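Local coordinates for putative capsular polysaccharide biosynthesis protein (Streptococcus pneumoniae serotype 4, PDB 6EWJ) that probably acts as a pyridoxal phosphate-dependent sugar aminotransferase in teichoic acid biosynthesis, at residues 41-46 with 231-236; 72-77 with 226-231; 82-87 with 119-124; 132-137 with 145-150; 297-302 with 400-405. All coordinates share one frame; numbering follows the deposited sequence.

Contact 1: 41-46 with 231-236; sequences KTKELE and EFQILS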
# COMPACT_ATOMS: atom_id res chain seq x y z
N LYS A 41 5.58 -10.88 14.20
CA LYS A 41 6.47 -9.72 14.40
C LYS A 41 5.74 -8.40 14.24
O LYS A 41 6.00 -7.46 15.00
CB LYS A 41 7.71 -9.79 13.50
CG LYS A 41 8.62 -10.98 13.83
CD LYS A 41 10.02 -10.73 13.32
CE LYS A 41 10.96 -11.94 13.25
NZ LYS A 41 10.74 -12.86 14.36
N THR A 42 4.84 -8.31 13.27
CA THR A 42 4.02 -7.10 13.12
C THR A 42 3.13 -6.83 14.36
O THR A 42 3.11 -5.73 14.86
CB THR A 42 3.22 -7.09 11.78
OG1 THR A 42 4.14 -7.08 10.70
CG2 THR A 42 2.32 -5.86 11.66
N LYS A 43 2.51 -7.88 14.90
CA LYS A 43 1.70 -7.77 16.12
C LYS A 43 2.59 -7.37 17.31
O LYS A 43 2.23 -6.50 18.07
CB LYS A 43 0.88 -9.05 16.40
CG LYS A 43 0.02 -9.55 15.22
CD LYS A 43 -0.66 -8.44 14.42
CE LYS A 43 -1.64 -8.98 13.37
NZ LYS A 43 -2.20 -7.96 12.43
N GLU A 44 3.79 -7.93 17.40
CA GLU A 44 4.71 -7.60 18.51
C GLU A 44 5.17 -6.15 18.34
O GLU A 44 5.24 -5.44 19.33
CB GLU A 44 5.90 -8.57 18.54
CG GLU A 44 6.94 -8.34 19.63
CD GLU A 44 6.46 -8.58 21.07
OE1 GLU A 44 5.29 -8.98 21.29
OE2 GLU A 44 7.25 -8.31 22.00
N LEU A 45 5.40 -5.70 17.10
CA LEU A 45 5.82 -4.30 16.90
C LEU A 45 4.73 -3.30 17.32
O LEU A 45 5.02 -2.31 18.00
CB LEU A 45 6.28 -4.01 15.47
CG LEU A 45 6.72 -2.54 15.22
CD1 LEU A 45 7.90 -2.09 16.08
CD2 LEU A 45 7.00 -2.35 13.75
N GLU A 46 3.50 -3.63 16.98
CA GLU A 46 2.36 -2.83 17.38
C GLU A 46 2.27 -2.75 18.92
O GLU A 46 1.97 -1.70 19.47
CB GLU A 46 1.07 -3.41 16.83
CG GLU A 46 0.95 -3.28 15.29
CD GLU A 46 -0.25 -3.96 14.72
OE1 GLU A 46 -0.87 -4.78 15.42
OE2 GLU A 46 -0.60 -3.69 13.53
N GLU A 231 -11.41 -2.42 12.96
CA GLU A 231 -11.85 -1.60 11.81
C GLU A 231 -10.69 -1.15 10.91
O GLU A 231 -10.81 -1.14 9.67
CB GLU A 231 -12.66 -0.36 12.26
CG GLU A 231 -14.12 -0.71 12.57
CD GLU A 231 -14.97 0.44 13.12
OE1 GLU A 231 -14.79 1.59 12.69
OE2 GLU A 231 -15.83 0.17 14.00
N PHE A 232 -9.57 -0.79 11.50
CA PHE A 232 -8.36 -0.45 10.71
C PHE A 232 -7.83 -1.67 9.96
O PHE A 232 -7.46 -1.58 8.76
CB PHE A 232 -7.23 0.08 11.57
CG PHE A 232 -7.34 1.54 11.88
CD1 PHE A 232 -6.79 2.47 11.05
CD2 PHE A 232 -7.98 1.97 13.02
CE1 PHE A 232 -6.89 3.83 11.35
CE2 PHE A 232 -8.06 3.32 13.33
CZ PHE A 232 -7.53 4.25 12.49
N GLN A 233 -7.79 -2.81 10.67
CA GLN A 233 -7.31 -4.06 10.09
C GLN A 233 -8.06 -4.41 8.84
O GLN A 233 -7.44 -4.73 7.82
CB GLN A 233 -7.38 -5.23 11.10
CG GLN A 233 -6.27 -5.22 12.12
CD GLN A 233 -4.85 -5.22 11.58
OE1 GLN A 233 -3.97 -4.58 12.17
NE2 GLN A 233 -4.61 -5.90 10.47
N ILE A 234 -9.38 -4.32 8.94
CA ILE A 234 -10.31 -4.64 7.87
C ILE A 234 -10.12 -3.72 6.65
O ILE A 234 -10.06 -4.16 5.51
CB ILE A 234 -11.75 -4.59 8.42
CG1 ILE A 234 -12.04 -5.83 9.27
CG2 ILE A 234 -12.81 -4.56 7.31
CD1 ILE A 234 -10.87 -6.43 10.05
N LEU A 235 -9.93 -2.42 6.92
CA LEU A 235 -9.69 -1.48 5.82
C LEU A 235 -8.34 -1.67 5.15
O LEU A 235 -8.20 -1.36 3.96
CB LEU A 235 -9.82 -0.01 6.28
CG LEU A 235 -11.18 0.42 6.79
CD1 LEU A 235 -11.21 1.88 7.17
CD2 LEU A 235 -12.32 0.11 5.82
N SER A 236 -7.35 -2.14 5.89
CA SER A 236 -5.99 -2.32 5.40
C SER A 236 -5.80 -3.61 4.58
O SER A 236 -4.79 -3.76 3.87
CB SER A 236 -5.00 -2.35 6.55
OG SER A 236 -5.04 -3.59 7.25
O HOH W 1 -1.42 -5.60 11.73
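The carboxamide of Q233 meets the ends of K43 and E46 across a gap closed by a single water, which ties helix 40-53 to helix 225-236 in the fold type I aminotransferase architecture of the DegT/DnrJ/EryC1 family. The nearest backbones are still far apart, with K43 CA 11.5 Å from Q233 CA, and no direct hydrogen bond joins the two segments. The water does the joining. It accepts a hydrogen bond from K43 NZ (2.6 Å) and donates two, to E46 OE2 (2.7 Å) and Q233 OE1 (2.8 Å). The carboxylate and amide planes stand 58° apart, and OE2 of E46 and OE1 of Q233 remain 3.7 Å from each other. Both oxygens are acceptors, and the water supplies a hydrogen to each. The lysine comes to the same spot because its chain bends at chi2 (-40°) and then extends, carrying NZ out across the gap toward Q233. E46 is engaged beyond the water: its OE1 is hydrogen-bonded to the phenol of Y229, and its OE2 also receives the backbone N-H of C60. Its carboxylate is thus fixed between the two helices and strand 58-61, which probably helps to keep it ionised opposite the ammonium of K43. Q233 packs on V59 of that strand, while one turn of helix later S236 OG donates to Q233 O at 2.7 Å, with a C=O...OG angle of 121°.

Contact 2: 72-77 with 226-231; sequences LRVLEV and EEMYKE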
# COMPACT_ATOMS: atom_id res chain seq x y z
N LEU A 72 -8.90 8.91 8.42
CA LEU A 72 -9.99 9.61 7.78
C LEU A 72 -11.09 8.68 7.35
O LEU A 72 -12.26 9.02 7.50
CB LEU A 72 -9.49 10.44 6.60
CG LEU A 72 -8.51 11.56 6.88
CD1 LEU A 72 -8.27 12.31 5.57
CD2 LEU A 72 -9.00 12.49 7.97
N ARG A 73 -10.75 7.52 6.79
CA ARG A 73 -11.79 6.58 6.36
C ARG A 73 -12.53 5.94 7.55
O ARG A 73 -13.74 5.70 7.47
CB ARG A 73 -11.25 5.52 5.40
CG ARG A 73 -10.77 6.11 4.10
CD ARG A 73 -10.29 5.05 3.13
NE ARG A 73 -9.88 5.67 1.88
CZ ARG A 73 -10.67 6.11 0.91
NH1 ARG A 73 -12.00 5.99 0.95
NH2 ARG A 73 -10.12 6.68 -0.16
N VAL A 74 -11.84 5.73 8.66
CA VAL A 74 -12.49 5.17 9.88
C VAL A 74 -13.49 6.23 10.42
O VAL A 74 -14.65 5.93 10.74
CB VAL A 74 -11.46 4.77 10.93
CG1 VAL A 74 -12.09 4.61 12.31
CG2 VAL A 74 -10.72 3.51 10.49
N LEU A 75 -13.05 7.49 10.43
CA LEU A 75 -13.95 8.60 10.77
C LEU A 75 -15.09 8.88 9.75
O LEU A 75 -15.98 9.68 10.04
CB LEU A 75 -13.12 9.87 10.97
CG LEU A 75 -12.16 9.84 12.16
CD1 LEU A 75 -11.30 11.07 12.15
CD2 LEU A 75 -12.91 9.69 13.49
N GLU A 76 -15.06 8.20 8.60
CA GLU A 76 -15.97 8.41 7.46
C GLU A 76 -16.04 9.88 6.98
O GLU A 76 -17.09 10.38 6.60
CB GLU A 76 -17.35 7.82 7.74
CG GLU A 76 -17.29 6.31 7.95
CD GLU A 76 -18.62 5.74 8.36
OE1 GLU A 76 -19.03 6.05 9.45
OE2 GLU A 76 -19.29 4.99 7.63
N VAL A 77 -14.92 10.56 7.02
CA VAL A 77 -14.78 11.90 6.45
C VAL A 77 -14.85 11.71 4.93
O VAL A 77 -14.13 10.86 4.37
CB VAL A 77 -13.44 12.56 6.88
CG1 VAL A 77 -13.15 13.87 6.15
CG2 VAL A 77 -13.44 12.81 8.37
N GLU A 226 -10.33 -2.55 20.94
CA GLU A 226 -10.31 -3.77 20.09
C GLU A 226 -11.17 -3.59 18.85
O GLU A 226 -10.77 -4.02 17.75
CB GLU A 226 -10.74 -5.02 20.86
CG GLU A 226 -9.73 -5.54 21.86
CD GLU A 226 -8.39 -5.94 21.25
OE1 GLU A 226 -8.31 -6.40 20.10
OE2 GLU A 226 -7.36 -5.78 21.94
N GLU A 227 -12.35 -2.97 19.02
CA GLU A 227 -13.27 -2.70 17.89
C GLU A 227 -12.59 -1.74 16.90
O GLU A 227 -12.65 -1.94 15.68
CB GLU A 227 -14.60 -2.13 18.41
CG GLU A 227 -15.63 -1.71 17.35
CD GLU A 227 -16.86 -1.03 17.96
OE1 GLU A 227 -17.11 -1.17 19.19
OE2 GLU A 227 -17.61 -0.34 17.22
N MET A 228 -11.95 -0.70 17.42
CA MET A 228 -11.29 0.31 16.58
C MET A 228 -10.12 -0.32 15.83
O MET A 228 -9.92 -0.08 14.65
CB MET A 228 -10.79 1.49 17.43
CG MET A 228 -10.08 2.58 16.67
SD MET A 228 -11.12 3.49 15.48
CE MET A 228 -12.00 4.61 16.55
N TYR A 229 -9.36 -1.13 16.55
CA TYR A 229 -8.23 -1.86 15.97
C TYR A 229 -8.74 -2.73 14.85
O TYR A 229 -8.19 -2.70 13.76
CB TYR A 229 -7.54 -2.74 17.01
CG TYR A 229 -6.37 -3.57 16.48
CD1 TYR A 229 -5.10 -3.00 16.30
CD2 TYR A 229 -6.53 -4.90 16.17
CE1 TYR A 229 -4.04 -3.74 15.84
CE2 TYR A 229 -5.45 -5.66 15.69
CZ TYR A 229 -4.22 -5.08 15.54
OH TYR A 229 -3.16 -5.80 15.05
N LYS A 230 -9.79 -3.50 15.12
CA LYS A 230 -10.38 -4.38 14.08
C LYS A 230 -10.87 -3.62 12.80
O LYS A 230 -10.66 -4.10 11.66
CB LYS A 230 -11.49 -5.22 14.70
CG LYS A 230 -12.09 -6.25 13.78
CD LYS A 230 -13.02 -7.25 14.51
CE LYS A 230 -13.84 -8.02 13.40
NZ LYS A 230 -12.99 -8.88 12.52
N GLU A 231 -11.41 -2.42 12.96
CA GLU A 231 -11.85 -1.60 11.81
C GLU A 231 -10.69 -1.15 10.91
O GLU A 231 -10.81 -1.14 9.67
CB GLU A 231 -12.66 -0.36 12.26
CG GLU A 231 -14.12 -0.71 12.57
CD GLU A 231 -14.97 0.44 13.12
OE1 GLU A 231 -14.79 1.59 12.69
OE2 GLU A 231 -15.83 0.17 14.00
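Where helix 64-74 comes to its end it approaches helix 225-236, and the backbones are nearest at V74 and E231, whose CA atoms are 7.1 Å apart. The chain then turns away through a Schellman motif: E76 takes positive phi (53°), V77 N reaches back to L72 O at 3.1 Å, and a weaker bond runs from E76 N to R73 O. V74, in the last turn, points toward the other helix. Its CG1 methyl does the touching, lying 3.5 Å from M228 SD, with the two side chains slanting across each other. M228 leaves its helix with CG opposite the backbone N (chi1 179°) and then curls at both later torsions, which brings the sulfur rather than the terminal methyl against the valine. From one turn further along, E231 brings OE1 to 4.1 Å from the same CG1. That carboxylate is not left facing hydrocarbon alone: OE2 forms a salt bridge with K163, and OE1 accepts from W164 NE1. The indole of W164, on helix 163-168, also packs against V74, L75, E227 and M228, while F232 and L235 touch V74 from the next turn of helix 225-236. No hydrogen bond spans the two segments, so they meet by van der Waals packing alone, and the acid beside the methyl is satisfied by its lysine and tryptophan partners.

Contact 3: 82-87 with 119-124; sequences EVIVPA and DLLEQA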
# COMPACT_ATOMS: atom_id res chain seq x y z
N GLU A 82 -15.10 19.20 5.52
CA GLU A 82 -13.86 19.99 5.47
C GLU A 82 -12.83 19.45 6.46
O GLU A 82 -13.16 18.94 7.55
CB GLU A 82 -14.16 21.46 5.75
CG GLU A 82 -14.95 22.11 4.62
CD GLU A 82 -15.40 23.52 4.91
OE1 GLU A 82 -15.20 24.02 6.06
OE2 GLU A 82 -15.95 24.14 3.97
N VAL A 83 -11.57 19.46 6.02
CA VAL A 83 -10.45 19.05 6.87
C VAL A 83 -9.43 20.14 6.84
O VAL A 83 -8.96 20.52 5.78
CB VAL A 83 -9.76 17.75 6.41
CG1 VAL A 83 -8.62 17.38 7.36
CG2 VAL A 83 -10.77 16.64 6.32
N ILE A 84 -9.07 20.62 8.02
CA ILE A 84 -8.13 21.70 8.12
C ILE A 84 -6.69 21.18 8.20
O ILE A 84 -6.39 20.28 8.99
CB ILE A 84 -8.45 22.61 9.33
CG1 ILE A 84 -9.68 23.45 9.00
CG2 ILE A 84 -7.27 23.48 9.68
CD1 ILE A 84 -10.27 24.24 10.13
N VAL A 85 -5.82 21.79 7.42
CA VAL A 85 -4.41 21.49 7.42
C VAL A 85 -3.60 22.79 7.38
O VAL A 85 -4.08 23.78 6.84
CB VAL A 85 -3.96 20.66 6.22
CG1 VAL A 85 -4.62 19.31 6.26
CG2 VAL A 85 -4.28 21.33 4.87
N PRO A 86 -2.36 22.78 7.89
CA PRO A 86 -1.53 23.95 7.67
C PRO A 86 -1.15 24.16 6.23
O PRO A 86 -1.04 23.18 5.47
CB PRO A 86 -0.29 23.67 8.52
CG PRO A 86 -0.64 22.53 9.45
CD PRO A 86 -1.68 21.76 8.70
N ALA A 87 -0.96 25.43 5.86
CA ALA A 87 -0.46 25.80 4.54
C ALA A 87 1.01 25.39 4.38
O ALA A 87 1.46 25.11 3.24
CB ALA A 87 -0.66 27.28 4.30
N ASP A 119 -5.75 31.56 15.85
CA ASP A 119 -6.85 32.49 15.68
C ASP A 119 -7.42 32.29 14.29
O ASP A 119 -8.63 32.18 14.14
CB ASP A 119 -6.39 33.95 15.83
CG ASP A 119 -5.87 34.26 17.23
OD1 ASP A 119 -6.47 33.78 18.22
OD2 ASP A 119 -4.88 35.03 17.34
N LEU A 120 -6.53 32.24 13.30
CA LEU A 120 -6.96 31.98 11.93
C LEU A 120 -7.57 30.57 11.80
O LEU A 120 -8.49 30.38 11.04
CB LEU A 120 -5.82 32.18 10.95
CG LEU A 120 -5.28 33.61 10.72
CD1 LEU A 120 -4.12 33.56 9.76
CD2 LEU A 120 -6.35 34.56 10.20
N LEU A 121 -7.06 29.62 12.58
CA LEU A 121 -7.67 28.27 12.67
C LEU A 121 -9.12 28.31 13.15
O LEU A 121 -10.01 27.76 12.51
CB LEU A 121 -6.87 27.38 13.60
CG LEU A 121 -7.43 25.98 13.93
CD1 LEU A 121 -7.63 25.23 12.66
CD2 LEU A 121 -6.53 25.20 14.82
N GLU A 122 -9.35 29.04 14.26
CA GLU A 122 -10.72 29.30 14.73
C GLU A 122 -11.62 29.86 13.62
O GLU A 122 -12.75 29.39 13.42
CB GLU A 122 -10.74 30.29 15.93
CG GLU A 122 -10.38 29.65 17.24
CD GLU A 122 -10.36 30.63 18.39
OE1 GLU A 122 -10.91 31.74 18.26
OE2 GLU A 122 -9.82 30.29 19.45
N GLN A 123 -11.12 30.88 12.92
CA GLN A 123 -11.88 31.51 11.82
C GLN A 123 -12.21 30.56 10.67
O GLN A 123 -13.27 30.68 10.09
CB GLN A 123 -11.11 32.67 11.23
CG GLN A 123 -10.93 33.86 12.14
CD GLN A 123 -10.08 34.94 11.51
OE1 GLN A 123 -10.02 35.07 10.27
NE2 GLN A 123 -9.41 35.74 12.34
N ALA A 124 -11.31 29.64 10.37
CA ALA A 124 -11.50 28.68 9.28
C ALA A 124 -12.50 27.57 9.59
O ALA A 124 -12.97 26.88 8.66
CB ALA A 124 -10.17 28.05 8.89
O HOH W 2 -13.08 24.11 7.80
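E82 OE1 is gripped by more than one group: the hydroxyl of T126 is bonded to it, and a water donates to it at 2.7 Å. The same water also donates a hydrogen bond to A124 O, 2.9 Å away, and so links the start of strand 82-86 to the last turn of helix 118-124. Beneath this polar bridge the contact is hydrocarbon. I84 points at the helix and spreads both its branches there: CG2 lies 3.5 Å from L121 CD1, tighter than an ordinary methyl contact, while CD1 rests 4.0 Å from A124 CB. L121 reaches the isoleucine because its CG stands opposite the backbone N (chi1 174°), which carries CD1 toward the strand. At A124 the backbones are nearest, its CA 7.8 Å from I84 CA. V105 and V107 of strand 103-107 join the same apolar layer. The two short axes approach to 10.1 Å and run nearly antiparallel (163°). Such packing is typical of a beta-alpha-beta crossover: the helix connects strand 103-107 to strand 129-132, parallel strands that flank strand 82-86 in the sheet, and lies over the strand between them, as in the large domain of fold type I aminotransferases.

Contact 4: 132-137 with 145-150; sequences IIPVEL and DRLFQV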
# COMPACT_ATOMS: atom_id res chain seq x y z
N ILE A 132 -8.99 18.30 12.14
CA ILE A 132 -7.85 19.18 12.06
C ILE A 132 -6.62 18.27 12.05
O ILE A 132 -6.50 17.37 12.90
CB ILE A 132 -7.77 20.16 13.25
CG1 ILE A 132 -8.99 21.06 13.25
CG2 ILE A 132 -6.50 21.01 13.14
CD1 ILE A 132 -9.23 21.81 14.54
N ILE A 133 -5.71 18.54 11.10
CA ILE A 133 -4.42 17.83 11.01
C ILE A 133 -3.21 18.78 11.28
O ILE A 133 -2.62 19.30 10.33
CB ILE A 133 -4.24 17.10 9.62
CG1 ILE A 133 -5.49 16.27 9.26
CG2 ILE A 133 -2.99 16.20 9.65
CD1 ILE A 133 -5.41 15.53 7.92
N PRO A 134 -2.82 18.98 12.55
CA PRO A 134 -1.54 19.60 12.81
C PRO A 134 -0.37 18.72 12.35
O PRO A 134 -0.49 17.47 12.41
CB PRO A 134 -1.51 19.71 14.36
CG PRO A 134 -2.88 19.34 14.85
CD PRO A 134 -3.39 18.40 13.79
N VAL A 135 0.73 19.34 11.96
CA VAL A 135 1.96 18.63 11.67
C VAL A 135 3.03 18.93 12.70
O VAL A 135 3.29 20.11 13.04
CB VAL A 135 2.48 18.93 10.24
CG1 VAL A 135 2.81 20.38 10.02
CG2 VAL A 135 3.72 18.12 9.92
N GLU A 136 3.68 17.89 13.17
CA GLU A 136 4.65 18.01 14.22
C GLU A 136 6.01 18.18 13.51
O GLU A 136 6.86 17.30 13.48
CB GLU A 136 4.62 16.82 15.18
CG GLU A 136 3.27 16.23 15.49
CD GLU A 136 2.27 17.15 16.19
OE1 GLU A 136 2.57 18.32 16.51
OE2 GLU A 136 1.13 16.65 16.38
N LEU A 137 6.18 19.36 12.93
CA LEU A 137 7.30 19.59 12.02
C LEU A 137 8.64 19.41 12.71
O LEU A 137 8.87 20.01 13.78
CB LEU A 137 7.24 20.98 11.43
CG LEU A 137 8.27 21.25 10.33
CD1 LEU A 137 7.89 20.54 9.03
CD2 LEU A 137 8.33 22.75 10.08
N ASP A 145 -2.78 22.17 23.99
CA ASP A 145 -3.71 22.84 24.87
C ASP A 145 -4.56 23.85 24.10
O ASP A 145 -5.76 23.90 24.31
CB ASP A 145 -3.02 23.53 26.05
CG ASP A 145 -2.45 22.52 27.07
OD1 ASP A 145 -2.70 21.31 26.96
OD2 ASP A 145 -1.73 22.99 27.99
N ARG A 146 -3.93 24.64 23.24
CA ARG A 146 -4.67 25.60 22.44
C ARG A 146 -5.57 24.92 21.40
O ARG A 146 -6.75 25.24 21.28
CB ARG A 146 -3.72 26.55 21.74
CG ARG A 146 -4.40 27.64 20.92
CD ARG A 146 -5.31 28.54 21.78
NE ARG A 146 -6.15 29.39 20.94
CZ ARG A 146 -5.77 30.50 20.33
NH1 ARG A 146 -4.52 30.95 20.42
NH2 ARG A 146 -6.65 31.16 19.58
N LEU A 147 -5.03 23.95 20.70
CA LEU A 147 -5.86 23.17 19.71
C LEU A 147 -7.14 22.59 20.33
O LEU A 147 -8.21 22.77 19.79
CB LEU A 147 -5.03 22.06 19.08
CG LEU A 147 -4.09 22.55 18.00
CD1 LEU A 147 -2.92 21.59 17.74
CD2 LEU A 147 -4.93 22.73 16.71
N PHE A 148 -7.01 21.91 21.49
CA PHE A 148 -8.20 21.34 22.16
C PHE A 148 -9.19 22.42 22.66
O PHE A 148 -10.40 22.20 22.66
CB PHE A 148 -7.82 20.36 23.29
CG PHE A 148 -7.47 18.98 22.78
CD1 PHE A 148 -8.47 18.13 22.30
CD2 PHE A 148 -6.15 18.52 22.76
CE1 PHE A 148 -8.16 16.87 21.79
CE2 PHE A 148 -5.84 17.24 22.30
CZ PHE A 148 -6.85 16.43 21.79
N GLN A 149 -8.66 23.58 23.06
CA GLN A 149 -9.50 24.76 23.44
C GLN A 149 -10.31 25.26 22.24
O GLN A 149 -11.50 25.53 22.37
CB GLN A 149 -8.61 25.89 23.98
CG GLN A 149 -8.00 25.59 25.34
CD GLN A 149 -6.92 26.61 25.78
OE1 GLN A 149 -6.52 27.50 25.04
NE2 GLN A 149 -6.42 26.44 27.01
N VAL A 150 -9.68 25.31 21.06
CA VAL A 150 -10.36 25.72 19.81
C VAL A 150 -11.54 24.81 19.46
O VAL A 150 -12.65 25.30 19.25
CB VAL A 150 -9.41 25.79 18.60
CG1 VAL A 150 -10.19 25.95 17.31
CG2 VAL A 150 -8.41 26.92 18.77
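This contact lies within a beta-alpha-beta crossover of the central sheet, where strand 129-132 runs out into a loop, helix 144-153 folds back, and the chain later returns as the neighbouring parallel strand 172-177. The loop follows the C-terminal end of strand 129-132 and leads toward the cofactor residues: the side chain of P134 is about 12 Å from that of H179, which binds pyridoxal phosphate, absent from this chain, and L137 touches Y351, another residue that binds it. L147 carries the contact from the helix. Its CD1 methyl settles on the pyrrolidine ring of P134, 3.7 Å from CG and 4.1 Å from CB, and its CD2 reaches toward I132 CG2 at 4.3 Å. One leucine therefore spans the last strand residue and the second residue of the loop beyond it; the two methyls divide at CG, which chi1 (-78°) places beside the backbone N and anti to the carbonyl carbon. The segments are joined here by apolar contact alone, with no hydrogen bond between them. L147 also packs on I173 of strand 172-177, which touches P134, and on Y118 and L121 of helix 118-124. The loop itself is held by polar bonds: E136, at the centre of an inverse gamma turn, turns its carboxylate to S175 and Y144 through OE2 and to the backbone N of C142 through OE1. The turn closes with a weak bond from L137 N to V135 O, 3.0 Å long.

Contact 5: 297-302 with 400-405; sequences SGFAGS and TFKTVS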
# COMPACT_ATOMS: atom_id res chain seq x y z
N SER A 297 24.81 25.43 19.58
CA SER A 297 25.91 26.28 20.13
C SER A 297 26.71 26.91 18.99
O SER A 297 27.05 28.07 19.06
CB SER A 297 26.87 25.54 21.07
OG SER A 297 26.19 24.59 21.90
N GLY A 298 26.94 26.16 17.92
CA GLY A 298 27.60 26.68 16.72
C GLY A 298 26.95 27.88 16.04
O GLY A 298 27.64 28.82 15.65
N PHE A 299 25.62 27.88 15.95
CA PHE A 299 24.86 28.94 15.30
C PHE A 299 24.46 30.10 16.22
O PHE A 299 23.96 31.09 15.74
CB PHE A 299 23.63 28.36 14.59
CG PHE A 299 23.98 27.41 13.47
CD1 PHE A 299 24.93 27.77 12.50
CD2 PHE A 299 23.39 26.16 13.37
CE1 PHE A 299 25.27 26.90 11.48
CE2 PHE A 299 23.74 25.28 12.35
CZ PHE A 299 24.68 25.64 11.42
N ALA A 300 24.68 29.96 17.53
CA ALA A 300 24.36 31.01 18.52
C ALA A 300 24.96 32.34 18.12
O ALA A 300 26.14 32.40 17.73
CB ALA A 300 24.86 30.60 19.88
N GLY A 301 24.14 33.40 18.16
CA GLY A 301 24.59 34.75 17.80
C GLY A 301 24.78 35.02 16.31
O GLY A 301 25.10 36.13 15.94
N SER A 302 24.59 34.01 15.44
CA SER A 302 24.75 34.22 14.00
C SER A 302 23.42 34.57 13.35
O SER A 302 22.37 34.60 13.98
CB SER A 302 25.33 32.95 13.35
OG SER A 302 24.36 31.91 13.21
N THR A 400 31.02 26.16 7.58
CA THR A 400 30.73 26.39 6.13
C THR A 400 29.42 27.17 5.89
O THR A 400 29.39 28.10 5.09
CB THR A 400 30.70 25.08 5.32
OG1 THR A 400 31.91 24.35 5.50
CG2 THR A 400 30.50 25.36 3.83
N PHE A 401 28.37 26.82 6.61
CA PHE A 401 27.09 27.49 6.46
C PHE A 401 27.20 28.98 6.86
O PHE A 401 26.67 29.86 6.15
CB PHE A 401 26.03 26.73 7.29
CG PHE A 401 24.60 27.14 7.06
CD1 PHE A 401 24.17 27.79 5.89
CD2 PHE A 401 23.66 26.83 8.02
CE1 PHE A 401 22.83 28.11 5.72
CE2 PHE A 401 22.33 27.15 7.86
CZ PHE A 401 21.91 27.80 6.71
N LYS A 402 27.92 29.26 7.95
CA LYS A 402 28.18 30.67 8.32
C LYS A 402 28.95 31.43 7.24
O LYS A 402 28.49 32.47 6.78
CB LYS A 402 28.97 30.77 9.62
CG LYS A 402 28.19 30.39 10.85
CD LYS A 402 29.10 30.55 12.05
CE LYS A 402 28.99 29.43 13.03
NZ LYS A 402 29.82 29.70 14.24
N THR A 403 30.08 30.87 6.81
CA THR A 403 30.92 31.49 5.77
C THR A 403 30.16 31.70 4.46
O THR A 403 30.27 32.77 3.84
CB THR A 403 32.19 30.64 5.49
OG1 THR A 403 32.95 30.52 6.69
CG2 THR A 403 33.09 31.26 4.39
N VAL A 404 29.42 30.68 4.05
CA VAL A 404 28.67 30.73 2.80
C VAL A 404 27.57 31.78 2.84
O VAL A 404 27.41 32.53 1.89
CB VAL A 404 28.09 29.34 2.43
CG1 VAL A 404 26.93 29.47 1.46
CG2 VAL A 404 29.19 28.48 1.81
N SER A 405 26.79 31.80 3.92
CA SER A 405 25.73 32.80 4.10
C SER A 405 26.29 34.22 4.03
O SER A 405 25.76 35.07 3.33
CB SER A 405 25.02 32.60 5.45
OG SER A 405 24.39 31.32 5.50
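K402 NZ donates to G298 O at 2.7 Å, the one hydrogen bond between residues 297-302 and 400-405. The amine approaches well out in front of the carbonyl, with a C=O...NZ angle of 149°, and lies 23° off the carbonyl plane. The lysine chain runs out from its helix and bends at chi3 (-138°) to make this reach. Beside it, F299 and F401 form an offset edge-to-face pair: the rings are almost perpendicular, their centroids 5.7 Å apart, and the edge of F401 is turned toward the face of F299. The closest carbons are F401 CD2 and F299 CZ, at 3.7 Å. In the next shell, both phenylalanines touch I304 and L383; F299 also touches Y321, and F401 touches I381, T323, V325, I336 and L340. The contact therefore joins two helices over the strands of the smaller C-terminal part of the chain. Further out, a type II turn from F299 to S302 finishes the first helix, with G301 at the positive phi that suits glycine. F299 O accepts both S302 N, at 3.0 Å, and S302 OG, at 2.7 Å. On the other helix, S405 OG and S405 N reach F401 O from opposite faces of its plane. Since G298 sits in the last turn of its helix, where carbonyls gather at the negative end of the helix dipole, the positive amine of K402 is probably favoured there electrostatically, and the aromatic pair adds an apolar grip alongside.

Overall arrangement
Contacts 1 and 2 both use helix 225-236, their centres 12 Å apart, and E46 of contact 1 bonds to Y229 of contact 2. Contacts 3 and 4 are closer still, their centres 10 Å apart, and join through the I84 to I133 backbone bond, the D119-R146 salt bridge and packing of L121 on L147. Along the chain, contact 1 encloses contact 2, which in turn encloses contacts 3 and 4 in series; contact 2 meets contact 3 where V77 touches V83. Contacts 3 and 4 lie on the seven-stranded sheet and its helices, while contacts 1 and 2 join helices that pack beside it. Contact 5 follows in sequence, its centre 32 to 47 Å from theirs, joining helices 268-299 and 391-409 in the C-terminal part.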